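Local coordinates for MYB proto-oncogene protein (Mus musculus, PDB 1GVD) that probably binds DNA through its Myb repeats to regulate transcription, the fragment here being the second repeat, a small three-helix domain of the helix-turn-helix class, at residues Gly4-Lys8 / Glu9-Arg13; Arg13-Lys16 / Leu17-Tyr21; Lys34-Ile37 / Gly38-Arg42; Arg42-His46 / Asn47-Pro51. The protein carries 1 engineered substitution. One frame throughout, in Å; residues are numbered along the deposited sequence.

Contact 1. Residues Gly4-Lys8 / Glu9-Arg13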
# COMPACT_ATOMS: atom_id res chain seq x y z
N GLY A 4 6.11 -9.39 -5.50
CA GLY A 4 6.98 -9.61 -4.37
C GLY A 4 7.51 -8.29 -3.85
O GLY A 4 6.78 -7.53 -3.21
N PRO A 5 8.79 -7.98 -4.12
CA PRO A 5 9.40 -6.73 -3.66
C PRO A 5 8.65 -5.50 -4.17
O PRO A 5 8.12 -5.50 -5.28
CB PRO A 5 10.82 -6.81 -4.24
CG PRO A 5 11.08 -8.28 -4.27
CD PRO A 5 9.78 -8.82 -4.81
N TRP A 6 8.61 -4.46 -3.35
CA TRP A 6 7.95 -3.22 -3.71
C TRP A 6 8.88 -2.31 -4.50
O TRP A 6 10.06 -2.20 -4.19
CB TRP A 6 7.50 -2.46 -2.45
CG TRP A 6 6.33 -3.06 -1.77
CD1 TRP A 6 6.30 -4.22 -1.05
CD2 TRP A 6 4.99 -2.55 -1.78
NE1 TRP A 6 5.02 -4.46 -0.60
CE2 TRP A 6 4.20 -3.46 -1.04
CE3 TRP A 6 4.39 -1.42 -2.34
CZ2 TRP A 6 2.83 -3.26 -0.84
CZ3 TRP A 6 3.02 -1.23 -2.15
CH2 TRP A 6 2.26 -2.15 -1.41
N THR A 7 8.34 -1.68 -5.54
CA THR A 7 9.12 -0.75 -6.35
C THR A 7 8.89 0.65 -5.79
O THR A 7 7.94 0.89 -5.05
CB THR A 7 8.68 -0.75 -7.82
OG1 THR A 7 7.31 -0.32 -7.89
CG2 THR A 7 8.81 -2.14 -8.42
N LYS A 8 9.77 1.58 -6.16
CA LYS A 8 9.65 2.96 -5.71
C LYS A 8 8.36 3.57 -6.23
O LYS A 8 7.76 4.42 -5.58
CB LYS A 8 10.85 3.78 -6.19
CG LYS A 8 12.19 3.26 -5.71
CD LYS A 8 13.34 4.04 -6.33
CE LYS A 8 14.69 3.48 -5.89
NZ LYS A 8 15.82 4.22 -6.51
N GLU A 9 7.93 3.13 -7.41
CA GLU A 9 6.70 3.65 -8.00
C GLU A 9 5.49 3.21 -7.17
O GLU A 9 4.57 3.99 -6.94
CB GLU A 9 6.55 3.17 -9.45
CG GLU A 9 7.58 3.77 -10.42
CD GLU A 9 8.95 3.12 -10.32
OE1 GLU A 9 9.94 3.75 -10.75
OE2 GLU A 9 9.05 1.97 -9.84
N GLU A 10 5.50 1.96 -6.72
CA GLU A 10 4.42 1.45 -5.89
C GLU A 10 4.37 2.19 -4.56
O GLU A 10 3.30 2.54 -4.08
CB GLU A 10 4.59 -0.04 -5.61
CG GLU A 10 4.20 -0.95 -6.74
CD GLU A 10 4.27 -2.40 -6.31
OE1 GLU A 10 5.39 -2.89 -6.06
OE2 GLU A 10 3.20 -3.03 -6.19
N ASP A 11 5.53 2.40 -3.96
CA ASP A 11 5.59 3.10 -2.68
C ASP A 11 5.00 4.50 -2.81
O ASP A 11 4.25 4.95 -1.94
CB ASP A 11 7.04 3.21 -2.17
CG ASP A 11 7.56 1.92 -1.56
OD1 ASP A 11 6.76 1.07 -1.13
OD2 ASP A 11 8.80 1.77 -1.50
N GLN A 12 5.33 5.19 -3.89
CA GLN A 12 4.81 6.53 -4.10
C GLN A 12 3.29 6.50 -4.26
O GLN A 12 2.58 7.35 -3.71
CB GLN A 12 5.45 7.18 -5.32
CG GLN A 12 5.08 8.65 -5.48
CD GLN A 12 5.55 9.50 -4.32
OE1 GLN A 12 6.74 9.72 -4.13
NE2 GLN A 12 4.60 9.97 -3.51
N ARG A 13 2.78 5.53 -5.01
CA ARG A 13 1.34 5.41 -5.20
C ARG A 13 0.65 5.10 -3.87
O ARG A 13 -0.43 5.64 -3.59
CB ARG A 13 1.01 4.33 -6.23
CG ARG A 13 1.51 4.63 -7.63
CD ARG A 13 1.33 3.43 -8.55
NE ARG A 13 -0.07 3.05 -8.72
CZ ARG A 13 -0.96 3.76 -9.42
NH1 ARG A 13 -0.60 4.88 -10.01
NH2 ARG A 13 -2.22 3.34 -9.51
O HOH W 1 10.90 0.31 -3.03

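Contact 2. Residues Arg13-Lys16 / Leu17-Tyr21. Engineered in segment 13-16: Leu14 (natural residue Val). Unlike the reference sequence in segment 13-16: Lys16 (reference Gln).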
# COMPACT_ATOMS: atom_id res chain seq x y z
N ARG A 13 2.78 5.53 -5.01
CA ARG A 13 1.34 5.41 -5.20
C ARG A 13 0.65 5.10 -3.87
O ARG A 13 -0.43 5.64 -3.59
CB ARG A 13 1.01 4.33 -6.23
CG ARG A 13 1.51 4.63 -7.63
CD ARG A 13 1.33 3.43 -8.55
NE ARG A 13 -0.07 3.05 -8.72
CZ ARG A 13 -0.96 3.76 -9.42
NH1 ARG A 13 -0.60 4.88 -10.01
NH2 ARG A 13 -2.22 3.34 -9.51
N LEU A 14 1.26 4.24 -3.06
CA LEU A 14 0.67 3.88 -1.78
C LEU A 14 0.58 5.12 -0.89
O LEU A 14 -0.42 5.31 -0.19
CB LEU A 14 1.49 2.79 -1.10
CG LEU A 14 0.98 2.30 0.26
CD1 LEU A 14 -0.46 1.83 0.15
CD2 LEU A 14 1.87 1.19 0.77
N ILE A 15 1.60 5.96 -0.91
CA ILE A 15 1.59 7.18 -0.11
C ILE A 15 0.39 8.04 -0.50
O ILE A 15 -0.35 8.52 0.36
CB ILE A 15 2.90 7.98 -0.31
CG1 ILE A 15 4.04 7.28 0.42
CG2 ILE A 15 2.73 9.42 0.19
CD1 ILE A 15 5.41 7.88 0.16
N LYS A 16 0.17 8.20 -1.80
CA LYS A 16 -0.96 8.99 -2.28
C LYS A 16 -2.31 8.36 -1.93
O LYS A 16 -3.26 9.07 -1.60
CB LYS A 16 -0.86 9.19 -3.80
CG LYS A 16 0.30 10.08 -4.21
CD LYS A 16 0.31 10.31 -5.72
CE LYS A 16 1.38 11.31 -6.11
NZ LYS A 16 1.15 12.64 -5.48
N LEU A 17 -2.40 7.04 -2.01
CA LEU A 17 -3.65 6.36 -1.69
C LEU A 17 -3.99 6.47 -0.20
O LEU A 17 -5.15 6.60 0.17
CB LEU A 17 -3.58 4.90 -2.14
CG LEU A 17 -3.66 4.74 -3.66
CD1 LEU A 17 -3.18 3.36 -4.07
CD2 LEU A 17 -5.09 4.98 -4.13
N VAL A 18 -2.98 6.41 0.66
CA VAL A 18 -3.23 6.54 2.09
C VAL A 18 -3.66 7.98 2.39
O VAL A 18 -4.49 8.22 3.27
CB VAL A 18 -1.98 6.15 2.91
CG1 VAL A 18 -2.19 6.48 4.39
CG2 VAL A 18 -1.73 4.65 2.76
N GLN A 19 -3.12 8.93 1.65
CA GLN A 19 -3.50 10.33 1.84
C GLN A 19 -4.98 10.49 1.49
O GLN A 19 -5.72 11.19 2.18
CB GLN A 19 -2.65 11.24 0.95
CG GLN A 19 -1.18 11.29 1.34
CD GLN A 19 -0.35 12.17 0.43
OE1 GLN A 19 0.85 12.34 0.64
NE2 GLN A 19 -0.99 12.73 -0.60
N LYS A 20 -5.42 9.81 0.43
CA LYS A 20 -6.80 9.90 0.01
C LYS A 20 -7.79 9.16 0.90
O LYS A 20 -8.81 9.72 1.31
CB LYS A 20 -6.96 9.36 -1.42
CG LYS A 20 -8.40 9.28 -1.89
CD LYS A 20 -8.50 8.89 -3.36
CE LYS A 20 -9.95 8.83 -3.81
NZ LYS A 20 -10.05 8.53 -5.27
N TYR A 21 -7.48 7.90 1.21
CA TYR A 21 -8.36 7.04 1.98
C TYR A 21 -8.11 6.87 3.47
O TYR A 21 -8.99 6.43 4.20
CB TYR A 21 -8.37 5.64 1.35
CG TYR A 21 -8.96 5.59 -0.04
CD1 TYR A 21 -10.33 5.73 -0.24
CD2 TYR A 21 -8.15 5.37 -1.15
CE1 TYR A 21 -10.88 5.65 -1.52
CE2 TYR A 21 -8.69 5.29 -2.44
CZ TYR A 21 -10.06 5.43 -2.61
OH TYR A 21 -10.60 5.32 -3.87

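Contact 3. Residues Lys34-Ile37 / Gly38-Arg42. With SO4 (sulfate ion), chain C; SO4 (sulfate ion), chain D.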
# COMPACT_ATOMS: atom_id res chain seq x y z
N LYS A 34 -2.07 -3.00 -8.64
CA LYS A 34 -2.02 -4.29 -9.32
C LYS A 34 -1.12 -5.29 -8.59
O LYS A 34 0.01 -4.96 -8.23
CB LYS A 34 -1.51 -4.10 -10.75
CG LYS A 34 -1.77 -5.26 -11.68
CD LYS A 34 -3.24 -5.36 -12.05
CE LYS A 34 -3.48 -6.45 -13.08
NZ LYS A 34 -4.91 -6.51 -13.49
N GLY A 35 -1.63 -6.49 -8.35
CA GLY A 35 -0.83 -7.52 -7.70
C GLY A 35 -0.63 -7.39 -6.20
O GLY A 35 0.24 -8.05 -5.64
N ARG A 36 -1.43 -6.56 -5.55
CA ARG A 36 -1.33 -6.37 -4.10
C ARG A 36 -2.66 -6.62 -3.41
O ARG A 36 -3.72 -6.35 -3.98
CB ARG A 36 -0.88 -4.94 -3.76
CG ARG A 36 0.48 -4.55 -4.28
CD ARG A 36 1.59 -5.38 -3.67
NE ARG A 36 2.89 -5.01 -4.22
CZ ARG A 36 4.02 -5.67 -3.98
NH1 ARG A 36 4.02 -6.73 -3.18
NH2 ARG A 36 5.15 -5.26 -4.54
N ILE A 37 -2.61 -7.13 -2.18
CA ILE A 37 -3.82 -7.34 -1.40
C ILE A 37 -3.75 -6.38 -0.21
O ILE A 37 -2.68 -5.85 0.10
CB ILE A 37 -3.94 -8.80 -0.88
CG1 ILE A 37 -2.75 -9.16 -0.00
CG2 ILE A 37 -4.06 -9.75 -2.07
CD1 ILE A 37 -2.83 -10.56 0.60
N GLY A 38 -4.88 -6.17 0.44
CA GLY A 38 -4.94 -5.25 1.56
C GLY A 38 -3.88 -5.39 2.63
O GLY A 38 -3.27 -4.40 3.02
N LYS A 39 -3.65 -6.61 3.12
CA LYS A 39 -2.66 -6.79 4.17
C LYS A 39 -1.24 -6.40 3.76
O LYS A 39 -0.46 -5.94 4.59
CB LYS A 39 -2.68 -8.24 4.69
CG LYS A 39 -2.29 -9.30 3.69
CD LYS A 39 -2.24 -10.68 4.33
CE LYS A 39 -3.60 -11.10 4.87
NZ LYS A 39 -3.56 -12.44 5.51
N GLN A 40 -0.91 -6.58 2.48
CA GLN A 40 0.43 -6.20 2.02
C GLN A 40 0.60 -4.69 2.09
O GLN A 40 1.66 -4.19 2.46
CB GLN A 40 0.65 -6.67 0.58
CG GLN A 40 0.80 -8.17 0.41
CD GLN A 40 1.00 -8.55 -1.04
OE1 GLN A 40 0.17 -8.24 -1.88
NE2 GLN A 40 2.10 -9.23 -1.33
N CYS A 41 -0.45 -3.97 1.74
CA CYS A 41 -0.42 -2.51 1.77
C CYS A 41 -0.30 -2.03 3.21
O CYS A 41 0.46 -1.10 3.52
CB CYS A 41 -1.68 -1.94 1.13
SG CYS A 41 -1.84 -2.33 -0.63
N ARG A 42 -1.05 -2.66 4.11
CA ARG A 42 -1.04 -2.32 5.52
C ARG A 42 0.37 -2.48 6.10
O ARG A 42 0.88 -1.60 6.80
CB ARG A 42 -2.01 -3.22 6.27
CG ARG A 42 -2.10 -2.98 7.77
CD ARG A 42 -2.89 -4.10 8.43
NE ARG A 42 -2.10 -5.33 8.46
CZ ARG A 42 -2.60 -6.55 8.55
NH1 ARG A 42 -3.91 -6.75 8.61
NH2 ARG A 42 -1.78 -7.60 8.59
S SO4 C . -4.66 -8.14 -9.39
O1 SO4 C . -4.08 -8.94 -8.29
O2 SO4 C . -6.10 -8.44 -9.51
O3 SO4 C . -4.48 -6.71 -9.11
O4 SO4 C . -3.98 -8.48 -10.66
S SO4 D . -2.03 -11.54 9.39
O1 SO4 D . -1.53 -11.85 10.74
O2 SO4 D . -3.26 -12.30 9.12
O3 SO4 D . -2.32 -10.09 9.30
O4 SO4 D . -1.00 -11.90 8.39
O HOH W 2 1.63 -9.93 -4.11

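Contact 4. Residues Arg42-His46 / Asn47-Pro51. With SO4 (sulfate ion), chain D.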
# COMPACT_ATOMS: atom_id res chain seq x y z
N ARG A 42 -1.05 -2.66 4.11
CA ARG A 42 -1.04 -2.32 5.52
C ARG A 42 0.37 -2.48 6.10
O ARG A 42 0.88 -1.60 6.80
CB ARG A 42 -2.01 -3.22 6.27
CG ARG A 42 -2.10 -2.98 7.77
CD ARG A 42 -2.89 -4.10 8.43
NE ARG A 42 -2.10 -5.33 8.46
CZ ARG A 42 -2.60 -6.55 8.55
NH1 ARG A 42 -3.91 -6.75 8.61
NH2 ARG A 42 -1.78 -7.60 8.59
N GLU A 43 1.00 -3.62 5.81
CA GLU A 43 2.33 -3.88 6.32
C GLU A 43 3.40 -2.95 5.73
O GLU A 43 4.30 -2.51 6.45
CB GLU A 43 2.69 -5.35 6.08
CG GLU A 43 1.81 -6.30 6.87
CD GLU A 43 1.82 -5.98 8.36
OE1 GLU A 43 0.75 -5.63 8.90
OE2 GLU A 43 2.89 -6.06 8.98
N ARG A 44 3.29 -2.64 4.45
CA ARG A 44 4.26 -1.75 3.82
C ARG A 44 4.18 -0.37 4.47
O ARG A 44 5.20 0.27 4.73
CB ARG A 44 3.98 -1.64 2.32
CG ARG A 44 5.05 -0.88 1.53
CD ARG A 44 6.39 -1.58 1.58
NE ARG A 44 7.40 -0.88 0.80
CZ ARG A 44 8.69 -1.22 0.78
NH1 ARG A 44 9.12 -2.25 1.49
NH2 ARG A 44 9.54 -0.53 0.03
N TRP A 45 2.96 0.08 4.76
CA TRP A 45 2.76 1.37 5.39
C TRP A 45 3.32 1.42 6.81
O TRP A 45 4.12 2.29 7.14
CB TRP A 45 1.27 1.73 5.39
CG TRP A 45 0.94 2.97 6.16
CD1 TRP A 45 0.39 3.05 7.40
CD2 TRP A 45 1.16 4.32 5.73
NE1 TRP A 45 0.25 4.36 7.79
CE2 TRP A 45 0.71 5.17 6.78
CE3 TRP A 45 1.68 4.91 4.57
CZ2 TRP A 45 0.78 6.56 6.70
CZ3 TRP A 45 1.75 6.30 4.50
CH2 TRP A 45 1.30 7.10 5.56
N HIS A 46 2.92 0.48 7.66
CA HIS A 46 3.38 0.49 9.04
C HIS A 46 4.84 0.13 9.26
O HIS A 46 5.48 0.67 10.16
CB HIS A 46 2.51 -0.43 9.90
CG HIS A 46 1.10 0.06 10.05
ND1 HIS A 46 0.80 1.31 10.55
CD2 HIS A 46 -0.08 -0.54 9.77
CE1 HIS A 46 -0.52 1.46 10.57
NE2 HIS A 46 -1.07 0.36 10.10
N ASN A 47 5.38 -0.77 8.45
CA ASN A 47 6.77 -1.18 8.63
C ASN A 47 7.82 -0.39 7.89
O ASN A 47 8.97 -0.30 8.34
CB ASN A 47 6.94 -2.66 8.27
CG ASN A 47 6.26 -3.59 9.24
OD1 ASN A 47 6.22 -3.33 10.44
ND2 ASN A 47 5.73 -4.69 8.73
N HIS A 48 7.46 0.20 6.76
CA HIS A 48 8.44 0.91 5.97
C HIS A 48 8.19 2.38 5.66
O HIS A 48 9.08 3.20 5.80
CB HIS A 48 8.67 0.12 4.67
CG HIS A 48 9.64 0.76 3.73
ND1 HIS A 48 9.34 1.88 2.99
CD2 HIS A 48 10.92 0.44 3.42
CE1 HIS A 48 10.39 2.22 2.26
NE2 HIS A 48 11.36 1.36 2.50
N LEU A 49 6.97 2.72 5.25
CA LEU A 49 6.68 4.10 4.89
C LEU A 49 6.34 5.04 6.03
O LEU A 49 6.66 6.23 5.97
CB LEU A 49 5.58 4.14 3.83
CG LEU A 49 5.89 3.34 2.56
CD1 LEU A 49 4.68 3.36 1.64
CD2 LEU A 49 7.11 3.92 1.87
N ASN A 50 5.69 4.53 7.07
CA ASN A 50 5.30 5.37 8.21
C ASN A 50 5.54 4.63 9.52
O ASN A 50 4.60 4.35 10.27
CB ASN A 50 3.82 5.74 8.09
CG ASN A 50 3.40 6.81 9.09
OD1 ASN A 50 4.00 7.88 9.14
ND2 ASN A 50 2.37 6.52 9.88
N PRO A 51 6.80 4.30 9.82
CA PRO A 51 7.14 3.58 11.05
C PRO A 51 6.89 4.39 12.32
O PRO A 51 6.90 5.62 12.29
CB PRO A 51 8.62 3.26 10.85
CG PRO A 51 9.11 4.44 10.08
CD PRO A 51 8.02 4.63 9.05
S SO4 D . -2.03 -11.54 9.39
O1 SO4 D . -1.53 -11.85 10.74
O2 SO4 D . -3.26 -12.30 9.12
O3 SO4 D . -2.32 -10.09 9.30
O4 SO4 D . -1.00 -11.90 8.39
O HOH W 3 2.10 3.57 11.44

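Contact 1. Residues Gly4-Lys8 / Glu9-Arg13
A capping box between Thr7 and Glu10 starts helix 8-21, the first helix of this Myb repeat. Thr7, the N-cap, offers OG1 to Glu10 N at 3.1 Å, and Glu10 answers by accepting from Thr7 N on the anti lone pair of OE1, 3.2 Å away, with a fairly straight bond of 161°. A chi1 of 62° sets OG1 between Thr7's own N and C, turned toward the N-H of Glu10. Threonine suits the cap because its short side chain carries an acceptor, and glutamate suits the third helical position because its longer chain can return to the cap. Glu10 OE2 is engaged by Arg36 in a salt bridge, so both carboxylate oxygens are used. Next to the box, Trp6 CE3 touches Glu10 CB at 3.6 Å, and the two side chains cross at about a right angle. Asp11 OD1 lies 3.6 Å from the same Trp6 CE3, its carboxylate plane 12° from that of the indole, and makes a salt bridge with Arg44. A bridging water donates to Trp6 O and Asp11 OD2. Without the Glu10 carboxylate, as with an alanine here, Thr7 N is likely to lose its acceptor and Arg36 its salt-bridge partner. With Thr7 O also accepting from Asp11 N at 3.0 Å, the reciprocal pair is typical of a capped helix N-terminus.

Contact 2. Residues Arg13-Lys16 / Leu17-Tyr21
Leu14 CD1 meets Val18 CG2 at 4.0 Å, one helical turn apart along helix 8-21, the two side chains crossing at a slant. Leu14 is an engineered residue in a position where valine is natural. Its CG stands opposite the backbone N (chi1 -179°), from where CD1 is carried forward along the helix to Val18. Val18, beta-branched and apolar, also lays CG2 3.3 Å from Leu14 O. On another side of the helix Gln19 runs extended beyond CG in one of its two modelled conformers, its aliphatic part lying along the backbone at Ile15 O while a polar end suits this exposed position; the detail is less certain for the second conformer. Leu17 packs CG 3.4 Å from Arg13 O. What sets these neighbours in place is the regular i to i+4 bonding beneath them: Leu17 N donates to Arg13 O and Val18 N to Leu14 O, both at 2.9 Å, and the bonds from Gln19 to Ile15 and from Lys20 to Lys16 are slightly longer. The apolar residues turn inward to the other two helices: Leu14 touches Ile29 of helix 26-30 and Cys41, Arg44 and Leu49 of helix 38-49, Leu17 rests on Ile29, and Val18 on Trp45.

Contact 3. Residues Lys34-Ile37 / Gly38-Arg42
Ile37 ends an extended approach (phi -114°, psi 163°) and holds the N-cap position, from which the chain turns into helix 38-49 at Gly38. Gln40 reaches back from the first turn: its OE1 accepts from Ile37 N at 3.0 Å, on a lone pair in the carbonyl plane. Glutamine suits this place because the same amide has a donor, and Gln40 NE2 donates a hydrogen bond to a water that also lies 2.8 Å from Gly35 O and probably donates to it. Ile37 O takes weak bonds from Gln40 N and Cys41 N. The isoleucine lies beside Lys39, both side chains pointing the same way, with Ile37 CD1 tightly packed 3.4 Å from Lys39 CG. Gln40 NE2 sits at the guanidinium edge of Arg36, 3.7 Å from NH1, the two flat groups turned 62° apart. Sulfates, probably from the crystallisation liquor, lie at two places: Gly35 N donates to O3 of one at 3.0 Å, and Arg42 NH2 grips O3 of the other at 2.6 Å. Gly35 has a positive phi, which glycine accommodates easily. Arg36 ties this loop to the start of helix 8-21 through its salt bridge with Glu10, while Cys41 faces Trp26 and Ala30 of helix 26-30.

Contact 4. Residues Arg42-His46 / Asn47-Pro51
Trp45 and Asn50 meet near the C-terminal end of helix 38-49, which by its order in this helix-turn-helix class domain is the third helix of the Myb repeat, probably the one that reads DNA. From CB the tryptophan leaves with CG opposite its backbone N (chi1 173°), which carries the indole toward the residues that follow, Leu49 and Asn50. Leu49 CB packs 4.0 Å from CE3, coming in obliquely. Farther out, Asn50 CB sits over one face of the indole, 3.4 Å from both CE2 and CZ2, and this CH-pi contact falls on the six-membered ring, 20° off its normal. NE1 has Asn50 ND2 3.7 Å away, CH2 meets Val18 CG1 of helix 8-21, and the side chain also touches Pro23. A broad flat residue suits a place that must touch both the helix end and another helix. With only an alanine at this position, Asn50 CB is likely to lose the ring face it rests on and a gap to open beside Val18. The backbone widens into a pi-type turn, in which Arg44 O takes both His48 N and Leu49 N. Arg44 lays its guanidinium flat on the His48 ring in one of the two modelled conformers of the histidine, planes 9° apart and centres 3.8 Å, while its NE is held by Asp11 in a salt bridge. Glu43 OE1 receives NE and NH2 of Arg42, and its OE2 takes a weak bond from Asn47 ND2. A water joins His46 ND1 to Asn50 O, and at the helix exit Asn50 N donates to Trp45 O over 2.7 Å.

In the fold
Contact 1 leads from a loop into helix 8-21, which contact 2 continues; contacts 3 and 4 do the same for helix 38-49. Contacts 1 and 3 start their helices, so glutamate and glutamine side chains reach back to backbone N-H groups; contact 4, at a helix end, relies on stacking and a widened turn. Contact 2 covers the regular later half of helix 8-21, with an apolar side. Contacts 1 and 4 are surface contacts, whereas 2 and 3 are partly buried. Salt bridges Glu10-Arg36 and Asp11-Arg44 bind contact 1 to contacts 3 and 4, while contact 2 joins contact 4 by apolar packing, Leu14 on Leu49 and Val18 on Trp45.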